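Local coordinates for protein rutinosidase (Aspergillus niger, PDB 6I1A) that hydrolyses glycosides as a secreted rutinosidase of glycosyl hydrolase family 5, a TIM-barrel enzyme related to exo-1,3-beta-glucanases, at residues P195-T200 with A210-G215; W155-N160 with A217-Y222; V239-S244 with L261-H266; A49-G54 with E150-W155. All blocks are in the same frame, centred on the assembly; numbering follows the deposited sequence. Where two conformers were deposited one is given.

In the fold
Along the chain contact 4 closes first, contact 1 is nested inside the loop closed by contact 2, and contact 3 comes last. Contacts 1 and 2 share helix 213-233, have centres about 10 Å apart, and touch through a probable N199-W155 hydrogen bond. Contact 3 pairs strand 239-241, which follows that helix, with strand 261-269; its centre is about 16 Å from each of them. Contact 4 shares W155 with contact 2, and its centre lies about 18 Å from that contact and 23 Å from contact 3. Contact 3 thus lies in the barrel's parallel strands, about 10 Å from the chain centre; contacts 1, 2 and 4, 17-19 Å out, join loops after strands 131-136 and 187-190 to surrounding helices.

Contact 1: residues P195-T200 with A210-G215; sequences PADNNT and ALTDHG. With NAG (2-acetamido-2-deoxy-beta-D-glucopyranose), chain F; EDO (1,2-ethanediol), chain O.
D197 turns both carboxylate oxygens onto T212, and the two side chains cross at about a right angle. OD1 of D197 accepts from T212 N at 2.8 Å with a nearly straight bond (169°), while OD2 of D197 accepts a hydrogen bond from T212 OG1 at 2.6 Å. Each oxygen uses its syn lone pair; the two bonds together restrict the carboxylate's rotation. A chi1 of 67°, which sets CG of D197 between its backbone N and carbonyl carbon, presents the group this way. T212 is also the N-cap of helix 213-233: its OG1 accepts from G215 N at 3.0 Å, almost linearly. The hydroxyl therefore passes a bond from the helix end to D197, whose negative charge would probably be favoured by the nearby helix N terminus.

Beside this pair, CD1 of L211 lies against OD1 of D197, and the methyl groups of A196 and A210 meet, CB to CB, at 4.1 Å. The backbones are tied by N198 N donating to A210 O at 2.9 Å. N198 carries an N-linked NAG on ND2, which also bonds to L209 O; CG2 of T212 packs against N198 CB at 3.8 Å and lies equally near the acetamido methyl C8 of that NAG.

The contact folds the loop that follows strand 187-190 back on itself where helix 213-233 begins. N199 reaches N144 and W155 in an adjoining loop, and P195 O receives a hydrogen bond from S244, just beyond strand 239-241.

Contact 2: residues W155-N160 with A217-Y222; sequences WYWFYN and AWVLKY. With NAG (2-acetamido-2-deoxy-beta-D-glucopyranose), chain D.
The indole of W218 lies flat against the type II turn W157-N160. CA of Y159 stands 3.4 Å from the centroid of its six-membered ring and only 6° off the normal, a CH-pi contact made directly over the face, with Y159 N above another part of the same side. W218 then presents its edge to the face of W157, where CD1 of W218 comes within 3.6 Å of W157 CZ3; the planes stand at 84° in a T-shaped pair. W157 repeats the arrangement one step further, turning its own edge to the face of Y222, with CZ2 of W157 3.6 Å from Y222 CG and the planes at 88°. CG2 of V219 closes in at the rim of W157, 4.1 Å from its CZ3. The result is a chain of perpendicular rings in which each indole is met on both an edge and a face. A water over the W157 ring accepts from W218 NE1 at 2.9 Å and donates to W157 O, bridging helix and turn.

Y159 and K221 form the looser side. The partly exposed Y159 ring, modelled in two conformers, directs its edge toward the face of W218 in an offset pair, CD1 of Y159 4.0 Å from W218 CB. The aliphatic part of the exposed K221 covers the other face of W218.

Helix 213-233 is thus packed against the loop between strand 131-136 and helix 161-179. CB of N160 points away from helix 213-233; its ND2 carries an N-linked NAG, and its OD1 caps helix 161-179 by accepting from H163 N. From that helix S167 bonds to W157 NE1, and I171 touches Y222.

Contact 3: residues V239-S244 with L261-H266; sequences VMFQGS and LVFDTH. With EDO (1,2-ethanediol), chain H; EDO (1,2-ethanediol), chain J.
V239, M240 and F241 pair in parallel with L261, V262 and F263, the two strands of a beta-alpha-beta unit whose connection contains helix 248-252 in this TIM barrel. V262 N donates to V239 O, F241 N to V262 O, and D264 N to F241 O at 2.9 Å. On one face of the sheet the F241 and F263 side chains run side by side, their rings oblique to each other, CD2 of F241 3.7 Å from F263 CE1; on the other, CG of M240 rests on D264 CB at 3.6 Å.

Beyond the F241-F263 pair, Q242 bends at chi2 (-55°), and its NE2 donates to D264 O at 3.0 Å and to S244 O at 2.9 Å, both nearly in the amide plane. The amide stacks on the H266 ring, planes 25° apart, and Q242 CG sits over that face.

In the next shell, H266 NE2 donates to D264 OD2 at 2.9 Å from above the carboxylate plane, and R92 forms a salt bridge with that oxygen. OE2 of E194 pairs with H266 ND1, while its backbone N bonds to Q242 OE1. Beside G243, O2 of a 1,2-ethanediol, probably from the crystallisation liquor, accepts from G243 N at 2.9 Å and donates to D264 O at 2.8 Å.

Contact 4: residues A49-G54 with E150-W155; sequences ASDEWG and EATGHW. With EDO (1,2-ethanediol), chain V; EDO (1,2-ethanediol), chain I.
OD2 of D51 is gripped from two sources. T152 N donates to OD2 of D51 at 2.8 Å on its anti lone pair, and a water donates to the same OD2 of D51 at 2.7 Å. That water also donates to T152 O. The other oxygen, OD1, caps helix 52-59 by accepting from G54 N at 2.9 Å, the donor lying well above the carboxylate plane. One aspartate thus serves as N-cap and as tie to the opposing loop. Next to it S50 OG and T152 OG1 share a hydrogen bond of 2.8 Å on the solvent-exposed side.

The apolar part of the contact is carried by W53. Its indole, thrown out by a chi1 of -177°, receives the edge of H154 on one face, with CE1 of H154 3.7 Å from W53 CH2 and the planes 73° apart. The methyl of A151 fills the angle between them, over the same face of W53 and over the centre of the H154 ring. E150 runs alongside the indole, CD at 3.6 Å from W53 CZ3. A straight bond from H154 ND1 to E150 OE1, 2.6 Å long and in the ring plane, fixes the histidine; Y97 and G141 hold E150 OE2.

The start of helix 52-59 is in this way fastened to the loop between strand 131-136 and helix 161-179, where T147 also bonds to E52 N and G145 joins the backbone of G153 and H154.

Contact 1: residues P195-T200 with A210-G215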
# COMPACT_ATOMS: atom_id res chain seq x y z
N PRO A 195 3.64 -1.54 -17.44
CA PRO A 195 4.92 -2.24 -17.46
C PRO A 195 5.28 -2.68 -16.04
O PRO A 195 5.10 -1.91 -15.07
CB PRO A 195 5.90 -1.16 -18.00
CG PRO A 195 5.25 0.15 -17.59
CD PRO A 195 3.77 -0.10 -17.70
N ALA A 196 5.84 -3.87 -15.89
CA ALA A 196 6.21 -4.43 -14.57
C ALA A 196 7.28 -5.48 -14.78
O ALA A 196 7.05 -6.39 -15.57
CB ALA A 196 5.00 -4.97 -13.90
N ASP A 197 8.40 -5.33 -14.07
CA ASP A 197 9.52 -6.28 -14.16
C ASP A 197 9.70 -7.05 -12.87
O ASP A 197 10.70 -7.84 -12.79
CB ASP A 197 10.84 -5.62 -14.54
CG ASP A 197 11.36 -4.70 -13.48
OD1 ASP A 197 10.56 -4.25 -12.66
OD2 ASP A 197 12.59 -4.40 -13.48
N ASN A 198 8.87 -6.86 -11.84
CA ASN A 198 9.13 -7.49 -10.51
C ASN A 198 7.87 -8.17 -10.01
O ASN A 198 7.73 -8.34 -8.76
CB ASN A 198 9.63 -6.49 -9.51
CG ASN A 198 10.20 -7.15 -8.28
OD1 ASN A 198 10.87 -8.18 -8.38
ND2 ASN A 198 9.88 -6.57 -7.10
N ASN A 199 7.01 -8.67 -10.88
CA ASN A 199 5.71 -9.26 -10.52
C ASN A 199 5.68 -10.78 -10.73
O ASN A 199 4.58 -11.33 -10.90
CB ASN A 199 4.58 -8.54 -11.24
CG ASN A 199 4.66 -8.67 -12.75
OD1 ASN A 199 5.74 -8.42 -13.28
ND2 ASN A 199 3.57 -9.03 -13.38
N THR A 200 6.80 -11.47 -10.56
CA THR A 200 6.73 -12.96 -10.59
C THR A 200 5.88 -13.44 -9.42
O THR A 200 5.13 -14.40 -9.62
CB THR A 200 8.09 -13.61 -10.57
OG1 THR A 200 8.77 -13.19 -9.41
CG2 THR A 200 8.93 -13.20 -11.75
N ALA A 210 5.99 -3.42 -8.14
CA ALA A 210 5.88 -4.21 -9.39
C ALA A 210 6.94 -3.76 -10.40
O ALA A 210 7.20 -4.54 -11.34
CB ALA A 210 4.53 -4.01 -9.97
N LEU A 211 7.57 -2.63 -10.23
CA LEU A 211 8.57 -2.08 -11.19
C LEU A 211 9.80 -1.64 -10.42
O LEU A 211 9.67 -0.74 -9.55
CB LEU A 211 7.91 -0.97 -12.01
CG LEU A 211 8.80 -0.32 -13.11
CD1 LEU A 211 9.08 -1.33 -14.24
CD2 LEU A 211 8.14 0.93 -13.66
N THR A 212 10.93 -2.24 -10.72
CA THR A 212 12.22 -1.86 -10.10
C THR A 212 12.76 -0.56 -10.70
O THR A 212 12.31 -0.12 -11.75
CB THR A 212 13.29 -2.94 -10.22
OG1 THR A 212 13.74 -2.99 -11.58
CG2 THR A 212 12.77 -4.29 -9.81
N ASP A 213 13.72 0.09 -10.02
CA ASP A 213 14.37 1.27 -10.60
C ASP A 213 15.05 0.93 -11.93
O ASP A 213 15.01 1.75 -12.86
CB ASP A 213 15.39 1.86 -9.62
CG ASP A 213 14.80 2.80 -8.55
OD1 ASP A 213 13.63 3.35 -8.67
OD2 ASP A 213 15.52 3.00 -7.56
N HIS A 214 15.64 -0.25 -12.05
CA HIS A 214 16.28 -0.69 -13.30
C HIS A 214 15.20 -0.76 -14.41
O HIS A 214 15.43 -0.27 -15.52
CB HIS A 214 16.91 -2.05 -13.04
CG HIS A 214 17.80 -2.60 -14.09
ND1 HIS A 214 17.53 -3.83 -14.70
CD2 HIS A 214 18.97 -2.15 -14.59
CE1 HIS A 214 18.52 -4.10 -15.56
NE2 HIS A 214 19.38 -3.06 -15.55
N GLY A 215 14.09 -1.45 -14.15
CA GLY A 215 13.02 -1.51 -15.14
C GLY A 215 12.46 -0.14 -15.44
O GLY A 215 12.16 0.14 -16.59
C1 NAG F . 10.36 -7.19 -5.87
C2 NAG F . 10.81 -6.13 -4.85
C3 NAG F . 11.10 -6.87 -3.50
C4 NAG F . 9.91 -7.67 -3.05
C5 NAG F . 9.57 -8.68 -4.13
C6 NAG F . 8.38 -9.52 -3.77
C7 NAG F . 11.92 -4.15 -5.74
C8 NAG F . 13.25 -3.53 -6.11
N2 NAG F . 11.96 -5.40 -5.33
O3 NAG F . 11.35 -5.85 -2.50
O4 NAG F . 10.31 -8.46 -1.89
O5 NAG F . 9.26 -7.91 -5.34
O6 NAG F . 8.19 -10.62 -4.67
O7 NAG F . 10.86 -3.53 -5.89
C1 EDO O . 2.51 -14.22 -14.65
O1 EDO O . 1.82 -15.12 -13.77
C2 EDO O . 2.98 -13.10 -13.81
O2 EDO O . 3.68 -13.49 -12.64

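Contact 2: residues W155-N160 with A217-Y222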
# COMPACT_ATOMS: atom_id res chain seq x y z
N TRP A 155 8.38 -11.23 -20.34
CA TRP A 155 9.00 -9.97 -19.87
C TRP A 155 10.19 -9.57 -20.74
O TRP A 155 10.99 -8.77 -20.34
CB TRP A 155 9.44 -10.09 -18.41
CG TRP A 155 8.41 -10.11 -17.33
CD1 TRP A 155 7.92 -9.01 -16.69
CD2 TRP A 155 7.85 -11.27 -16.69
NE1 TRP A 155 7.10 -9.41 -15.68
CE2 TRP A 155 7.03 -10.78 -15.65
CE3 TRP A 155 7.96 -12.65 -16.87
CZ2 TRP A 155 6.31 -11.60 -14.77
CZ3 TRP A 155 7.29 -13.47 -15.99
CH2 TRP A 155 6.46 -12.96 -14.97
N TYR A 156 10.22 -10.13 -21.96
CA TYR A 156 11.40 -9.98 -22.81
C TYR A 156 11.62 -8.56 -23.32
O TYR A 156 12.75 -8.22 -23.76
CB TYR A 156 11.33 -10.94 -24.03
CG TYR A 156 11.13 -12.40 -23.66
CD1 TYR A 156 12.20 -13.13 -23.12
CD2 TYR A 156 9.92 -13.05 -23.75
CE1 TYR A 156 12.06 -14.48 -22.79
CE2 TYR A 156 9.76 -14.40 -23.43
CZ TYR A 156 10.83 -15.09 -22.91
OH TYR A 156 10.66 -16.41 -22.54
N TRP A 157 10.60 -7.71 -23.30
CA TRP A 157 10.72 -6.33 -23.79
C TRP A 157 11.84 -5.55 -23.07
O TRP A 157 12.55 -4.75 -23.69
CB TRP A 157 9.39 -5.64 -23.62
CG TRP A 157 9.33 -4.20 -24.04
CD1 TRP A 157 9.02 -3.76 -25.29
CD2 TRP A 157 9.43 -3.05 -23.20
NE1 TRP A 157 8.99 -2.39 -25.30
CE2 TRP A 157 9.19 -1.92 -24.02
CE3 TRP A 157 9.65 -2.84 -21.85
CZ2 TRP A 157 9.25 -0.61 -23.56
CZ3 TRP A 157 9.65 -1.54 -21.38
CH2 TRP A 157 9.41 -0.45 -22.19
N PHE A 158 11.97 -5.74 -21.76
CA PHE A 158 12.91 -4.96 -20.96
C PHE A 158 14.36 -5.17 -21.46
O PHE A 158 14.80 -6.33 -21.62
CB PHE A 158 12.84 -5.32 -19.47
CG PHE A 158 11.56 -4.82 -18.84
CD1 PHE A 158 11.52 -3.55 -18.31
CD2 PHE A 158 10.47 -5.65 -18.72
CE1 PHE A 158 10.33 -3.04 -17.79
CE2 PHE A 158 9.29 -5.16 -18.14
CZ PHE A 158 9.25 -3.87 -17.67
N TYR A 159 15.07 -4.05 -21.62
CA TYR A 159 16.54 -3.98 -21.89
C TYR A 159 16.87 -4.61 -23.25
O TYR A 159 18.05 -4.96 -23.48
CB TYR A 159 17.33 -4.70 -20.80
CG TYR A 159 16.80 -4.48 -19.40
CD1 TYR A 159 16.66 -3.22 -18.89
CD2 TYR A 159 16.43 -5.55 -18.61
CE1 TYR A 159 16.16 -3.01 -17.60
CE2 TYR A 159 15.93 -5.38 -17.33
CZ TYR A 159 15.76 -4.10 -16.84
OH TYR A 159 15.22 -3.97 -15.57
N ASN A 160 15.90 -4.76 -24.14
CA ASN A 160 16.10 -5.48 -25.40
C ASN A 160 15.92 -4.52 -26.57
O ASN A 160 14.80 -4.00 -26.82
CB ASN A 160 15.22 -6.71 -25.43
CG ASN A 160 15.31 -7.51 -26.71
OD1 ASN A 160 15.17 -6.99 -27.83
ND2 ASN A 160 15.51 -8.81 -26.51
N ALA A 217 14.00 2.68 -15.47
CA ALA A 217 14.93 3.41 -16.35
C ALA A 217 14.68 3.01 -17.81
O ALA A 217 14.79 3.88 -18.70
CB ALA A 217 16.38 3.14 -15.93
N TRP A 218 14.39 1.74 -18.08
CA TRP A 218 14.14 1.31 -19.47
C TRP A 218 12.80 1.92 -19.90
O TRP A 218 12.66 2.36 -21.03
CB TRP A 218 14.16 -0.22 -19.59
CG TRP A 218 14.20 -0.65 -20.99
CD1 TRP A 218 13.17 -1.08 -21.76
CD2 TRP A 218 15.35 -0.62 -21.85
NE1 TRP A 218 13.60 -1.36 -23.03
CE2 TRP A 218 14.94 -1.09 -23.11
CE3 TRP A 218 16.70 -0.32 -21.65
CZ2 TRP A 218 15.79 -1.22 -24.19
CZ3 TRP A 218 17.54 -0.46 -22.73
CH2 TRP A 218 17.10 -0.91 -23.97
N VAL A 219 11.79 1.88 -19.03
CA VAL A 219 10.50 2.51 -19.39
C VAL A 219 10.75 3.97 -19.72
O VAL A 219 10.15 4.50 -20.68
CB VAL A 219 9.48 2.34 -18.25
CG1 VAL A 219 8.26 3.19 -18.52
CG2 VAL A 219 9.13 0.86 -18.08
N LEU A 220 11.55 4.70 -18.91
CA LEU A 220 11.81 6.13 -19.16
C LEU A 220 12.51 6.35 -20.50
O LEU A 220 12.15 7.27 -21.22
CB LEU A 220 12.60 6.72 -18.00
CG LEU A 220 12.94 8.20 -18.13
CD1 LEU A 220 11.68 9.02 -18.23
CD2 LEU A 220 13.76 8.65 -16.95
N LYS A 221 13.46 5.51 -20.84
CA LYS A 221 14.14 5.58 -22.15
C LYS A 221 13.08 5.51 -23.25
O LYS A 221 13.12 6.25 -24.23
CB LYS A 221 15.17 4.45 -22.25
CG LYS A 221 15.86 4.31 -23.58
CD LYS A 221 16.67 3.01 -23.67
CE LYS A 221 17.13 2.66 -25.08
NZ LYS A 221 18.10 3.68 -25.52
N TYR A 222 12.15 4.56 -23.11
CA TYR A 222 11.11 4.35 -24.14
C TYR A 222 10.19 5.55 -24.20
O TYR A 222 9.90 6.06 -25.29
CB TYR A 222 10.34 3.07 -23.83
CG TYR A 222 9.16 2.84 -24.71
CD1 TYR A 222 9.29 2.62 -26.05
CD2 TYR A 222 7.86 2.88 -24.18
CE1 TYR A 222 8.17 2.37 -26.84
CE2 TYR A 222 6.74 2.67 -24.98
CZ TYR A 222 6.89 2.40 -26.32
OH TYR A 222 5.83 2.14 -27.11
C1 NAG D . 15.44 -9.73 -27.64
C2 NAG D . 16.73 -10.22 -28.28
C3 NAG D . 16.32 -11.26 -29.33
C4 NAG D . 15.50 -12.34 -28.69
C5 NAG D . 14.24 -11.83 -27.99
C6 NAG D . 13.51 -12.89 -27.16
C7 NAG D . 18.63 -8.72 -28.44
C8 NAG D . 19.18 -7.59 -29.23
N2 NAG D . 17.47 -9.16 -28.88
O3 NAG D . 17.54 -11.92 -29.81
O4 NAG D . 15.01 -13.27 -29.71
O5 NAG D . 14.67 -10.80 -27.09
O6 NAG D . 12.24 -12.32 -26.83
O7 NAG D . 19.18 -9.25 -27.47
O HOH W 1 12.22 -2.52 -25.30

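Contact 3: residues V239-S244 with L261-H266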
# COMPACT_ATOMS: atom_id res chain seq x y z
N VAL A 239 0.76 12.87 -25.30
CA VAL A 239 1.24 11.51 -24.91
C VAL A 239 0.73 11.23 -23.49
O VAL A 239 0.96 12.04 -22.55
CB VAL A 239 2.77 11.38 -25.00
CG1 VAL A 239 3.25 10.09 -24.38
CG2 VAL A 239 3.22 11.48 -26.46
N MET A 240 0.05 10.10 -23.34
CA MET A 240 -0.44 9.63 -22.05
C MET A 240 0.48 8.51 -21.54
O MET A 240 0.63 7.44 -22.20
CB MET A 240 -1.86 9.12 -22.22
CG MET A 240 -2.44 8.54 -20.93
SD MET A 240 -4.24 8.27 -21.00
CE MET A 240 -4.84 9.94 -20.85
N PHE A 241 1.14 8.79 -20.44
CA PHE A 241 2.13 7.92 -19.80
C PHE A 241 1.48 7.14 -18.67
O PHE A 241 1.09 7.75 -17.64
CB PHE A 241 3.32 8.74 -19.31
CG PHE A 241 4.41 7.95 -18.67
CD1 PHE A 241 4.56 6.57 -18.87
CD2 PHE A 241 5.33 8.60 -17.87
CE1 PHE A 241 5.57 5.86 -18.22
CE2 PHE A 241 6.35 7.89 -17.26
CZ PHE A 241 6.47 6.53 -17.41
N GLN A 242 1.34 5.82 -18.87
CA GLN A 242 0.89 4.89 -17.81
C GLN A 242 2.15 4.38 -17.10
O GLN A 242 2.81 3.45 -17.59
CB GLN A 242 0.07 3.77 -18.45
CG GLN A 242 -0.90 3.08 -17.53
CD GLN A 242 -0.23 2.54 -16.28
OE1 GLN A 242 0.50 1.54 -16.36
NE2 GLN A 242 -0.43 3.19 -15.13
N GLY A 243 2.54 5.06 -16.01
CA GLY A 243 3.79 4.78 -15.32
C GLY A 243 3.67 3.67 -14.31
O GLY A 243 4.11 3.79 -13.17
N SER A 244 3.12 2.54 -14.73
CA SER A 244 2.95 1.35 -13.86
C SER A 244 2.10 1.79 -12.67
O SER A 244 1.15 2.55 -12.82
CB SER A 244 4.30 0.75 -13.51
OG SER A 244 4.18 -0.55 -12.94
N LEU A 261 2.20 16.13 -21.91
CA LEU A 261 2.15 14.82 -21.23
C LEU A 261 1.00 14.83 -20.23
O LEU A 261 0.78 15.85 -19.56
CB LEU A 261 3.46 14.67 -20.48
CG LEU A 261 3.70 13.34 -19.78
CD1 LEU A 261 4.03 12.29 -20.79
CD2 LEU A 261 4.86 13.55 -18.80
N VAL A 262 0.36 13.68 -20.12
CA VAL A 262 -0.66 13.42 -19.08
C VAL A 262 -0.38 12.04 -18.52
O VAL A 262 -0.05 11.12 -19.29
CB VAL A 262 -2.06 13.55 -19.69
CG1 VAL A 262 -2.30 12.66 -20.89
CG2 VAL A 262 -3.17 13.30 -18.64
N PHE A 263 -0.53 11.86 -17.22
CA PHE A 263 -0.38 10.54 -16.62
C PHE A 263 -1.70 9.77 -16.67
O PHE A 263 -2.75 10.38 -16.50
CB PHE A 263 0.08 10.65 -15.18
CG PHE A 263 1.49 11.10 -15.01
CD1 PHE A 263 2.51 10.22 -15.27
CD2 PHE A 263 1.76 12.30 -14.38
CE1 PHE A 263 3.84 10.60 -15.08
CE2 PHE A 263 3.08 12.70 -14.18
CZ PHE A 263 4.12 11.81 -14.51
N ASP A 264 -1.60 8.46 -16.84
CA ASP A 264 -2.77 7.55 -16.73
C ASP A 264 -2.56 6.71 -15.48
O ASP A 264 -1.61 5.89 -15.40
CB ASP A 264 -2.81 6.64 -17.94
CG ASP A 264 -3.85 5.53 -17.87
OD1 ASP A 264 -4.64 5.58 -16.91
OD2 ASP A 264 -3.92 4.64 -18.77
N THR A 265 -3.37 6.93 -14.46
CA THR A 265 -3.35 6.11 -13.25
C THR A 265 -4.45 5.06 -13.27
O THR A 265 -5.51 5.31 -13.83
CB THR A 265 -3.46 6.97 -11.99
OG1 THR A 265 -4.65 7.76 -12.11
CG2 THR A 265 -2.23 7.82 -11.77
N HIS A 266 -4.13 3.88 -12.76
CA HIS A 266 -5.10 2.77 -12.75
C HIS A 266 -5.38 2.43 -11.29
O HIS A 266 -4.44 2.12 -10.56
CB HIS A 266 -4.54 1.53 -13.46
CG HIS A 266 -4.38 1.70 -14.92
ND1 HIS A 266 -3.92 0.68 -15.74
CD2 HIS A 266 -4.64 2.75 -15.72
CE1 HIS A 266 -3.88 1.12 -17.00
NE2 HIS A 266 -4.30 2.41 -17.03
C1 EDO H . 2.09 7.55 -12.68
O1 EDO H . 3.04 6.71 -12.09
C2 EDO H . 0.99 6.72 -13.19
O2 EDO H . 0.87 6.85 -14.52
C1 EDO J . -0.61 18.64 -21.08
O1 EDO J . 0.40 18.49 -20.16
C2 EDO J . -0.46 19.92 -21.89
O2 EDO J . -0.60 21.12 -21.10
O HOH W 2 -1.36 3.79 -11.73

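Contact 4: residues A49-G54 with E150-W155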
# COMPACT_ATOMS: atom_id res chain seq x y z
N ALA A 49 -6.22 -21.96 -22.48
CA ALA A 49 -5.10 -21.00 -22.44
C ALA A 49 -5.39 -19.90 -21.40
O ALA A 49 -6.54 -19.48 -21.22
CB ALA A 49 -4.93 -20.39 -23.82
N SER A 50 -4.33 -19.37 -20.84
CA SER A 50 -4.40 -18.25 -19.88
C SER A 50 -4.46 -16.92 -20.60
O SER A 50 -4.89 -15.94 -19.98
CB SER A 50 -3.28 -18.25 -18.92
OG SER A 50 -2.04 -18.06 -19.59
N ASP A 51 -4.07 -16.86 -21.89
CA ASP A 51 -3.77 -15.59 -22.59
C ASP A 51 -4.27 -15.62 -24.02
O ASP A 51 -4.59 -16.69 -24.57
CB ASP A 51 -2.28 -15.31 -22.50
CG ASP A 51 -1.34 -16.40 -22.99
OD1 ASP A 51 -1.86 -17.47 -23.51
OD2 ASP A 51 -0.09 -16.23 -22.85
N GLU A 52 -4.41 -14.45 -24.62
CA GLU A 52 -4.81 -14.29 -26.01
C GLU A 52 -3.80 -15.06 -26.88
O GLU A 52 -4.24 -15.71 -27.87
CB GLU A 52 -4.88 -12.81 -26.40
CG GLU A 52 -5.24 -12.60 -27.86
CD GLU A 52 -5.39 -11.17 -28.31
OE1 GLU A 52 -5.49 -10.26 -27.47
OE2 GLU A 52 -5.46 -11.01 -29.57
N TRP A 53 -2.52 -14.93 -26.59
CA TRP A 53 -1.42 -15.64 -27.31
C TRP A 53 -1.77 -17.12 -27.45
O TRP A 53 -1.82 -17.67 -28.57
CB TRP A 53 -0.12 -15.42 -26.55
CG TRP A 53 1.09 -16.02 -27.20
CD1 TRP A 53 1.44 -17.33 -27.21
CD2 TRP A 53 2.21 -15.30 -27.78
NE1 TRP A 53 2.68 -17.49 -27.81
CE2 TRP A 53 3.17 -16.27 -28.16
CE3 TRP A 53 2.46 -13.95 -28.06
CZ2 TRP A 53 4.36 -15.91 -28.81
CZ3 TRP A 53 3.66 -13.60 -28.64
CH2 TRP A 53 4.58 -14.57 -29.01
N GLY A 54 -2.07 -17.79 -26.34
CA GLY A 54 -2.35 -19.24 -26.35
C GLY A 54 -3.71 -19.53 -26.96
O GLY A 54 -3.87 -20.60 -27.58
N GLU A 150 1.56 -8.94 -23.60
CA GLU A 150 1.86 -9.70 -24.85
C GLU A 150 1.37 -11.14 -24.61
O GLU A 150 0.70 -11.71 -25.48
CB GLU A 150 3.35 -9.79 -25.20
CG GLU A 150 3.58 -10.73 -26.40
CD GLU A 150 5.02 -10.74 -26.86
OE1 GLU A 150 5.93 -11.28 -26.19
OE2 GLU A 150 5.27 -10.13 -27.94
N ALA A 151 1.80 -11.76 -23.53
CA ALA A 151 1.51 -13.17 -23.19
C ALA A 151 1.96 -13.47 -21.77
O ALA A 151 2.90 -12.86 -21.24
CB ALA A 151 2.23 -14.10 -24.14
N THR A 152 1.28 -14.48 -21.19
CA THR A 152 1.68 -14.97 -19.87
C THR A 152 3.14 -15.36 -19.85
O THR A 152 3.58 -16.13 -20.76
CB THR A 152 0.78 -16.13 -19.43
OG1 THR A 152 -0.56 -15.71 -19.51
CG2 THR A 152 1.12 -16.58 -18.02
N GLY A 153 3.92 -14.90 -18.90
CA GLY A 153 5.32 -15.28 -18.75
C GLY A 153 6.27 -14.51 -19.65
O GLY A 153 7.48 -14.79 -19.55
N HIS A 154 5.84 -13.48 -20.39
CA HIS A 154 6.72 -12.71 -21.29
C HIS A 154 7.11 -11.37 -20.66
O HIS A 154 6.24 -10.50 -20.52
CB HIS A 154 6.10 -12.46 -22.66
CG HIS A 154 5.87 -13.66 -23.50
ND1 HIS A 154 5.73 -13.53 -24.89
CD2 HIS A 154 5.73 -14.97 -23.22
CE1 HIS A 154 5.45 -14.73 -25.38
NE2 HIS A 154 5.47 -15.65 -24.43
N TRP A 155 8.38 -11.23 -20.34
CA TRP A 155 9.00 -9.97 -19.87
C TRP A 155 10.19 -9.57 -20.74
O TRP A 155 10.99 -8.77 -20.34
CB TRP A 155 9.44 -10.09 -18.41
CG TRP A 155 8.41 -10.11 -17.33
CD1 TRP A 155 7.92 -9.01 -16.69
CD2 TRP A 155 7.85 -11.27 -16.69
NE1 TRP A 155 7.10 -9.41 -15.68
CE2 TRP A 155 7.03 -10.78 -15.65
CE3 TRP A 155 7.96 -12.65 -16.87
CZ2 TRP A 155 6.31 -11.60 -14.77
CZ3 TRP A 155 7.29 -13.47 -15.99
CH2 TRP A 155 6.46 -12.96 -14.97
C1 EDO V . 7.11 -10.56 -30.54
O1 EDO V . 8.29 -10.34 -31.36
C2 EDO V . 7.01 -11.86 -29.75
O2 EDO V . 7.73 -11.93 -28.46
C1 EDO I . -2.82 -13.94 -17.34
O1 EDO I . -1.64 -13.62 -18.02
C2 EDO I . -2.51 -14.59 -16.10
O2 EDO I . -1.97 -15.90 -16.27
O HOH W 3 2.16 -17.72 -22.67
O HOH W 4 -1.74 -12.63 -24.88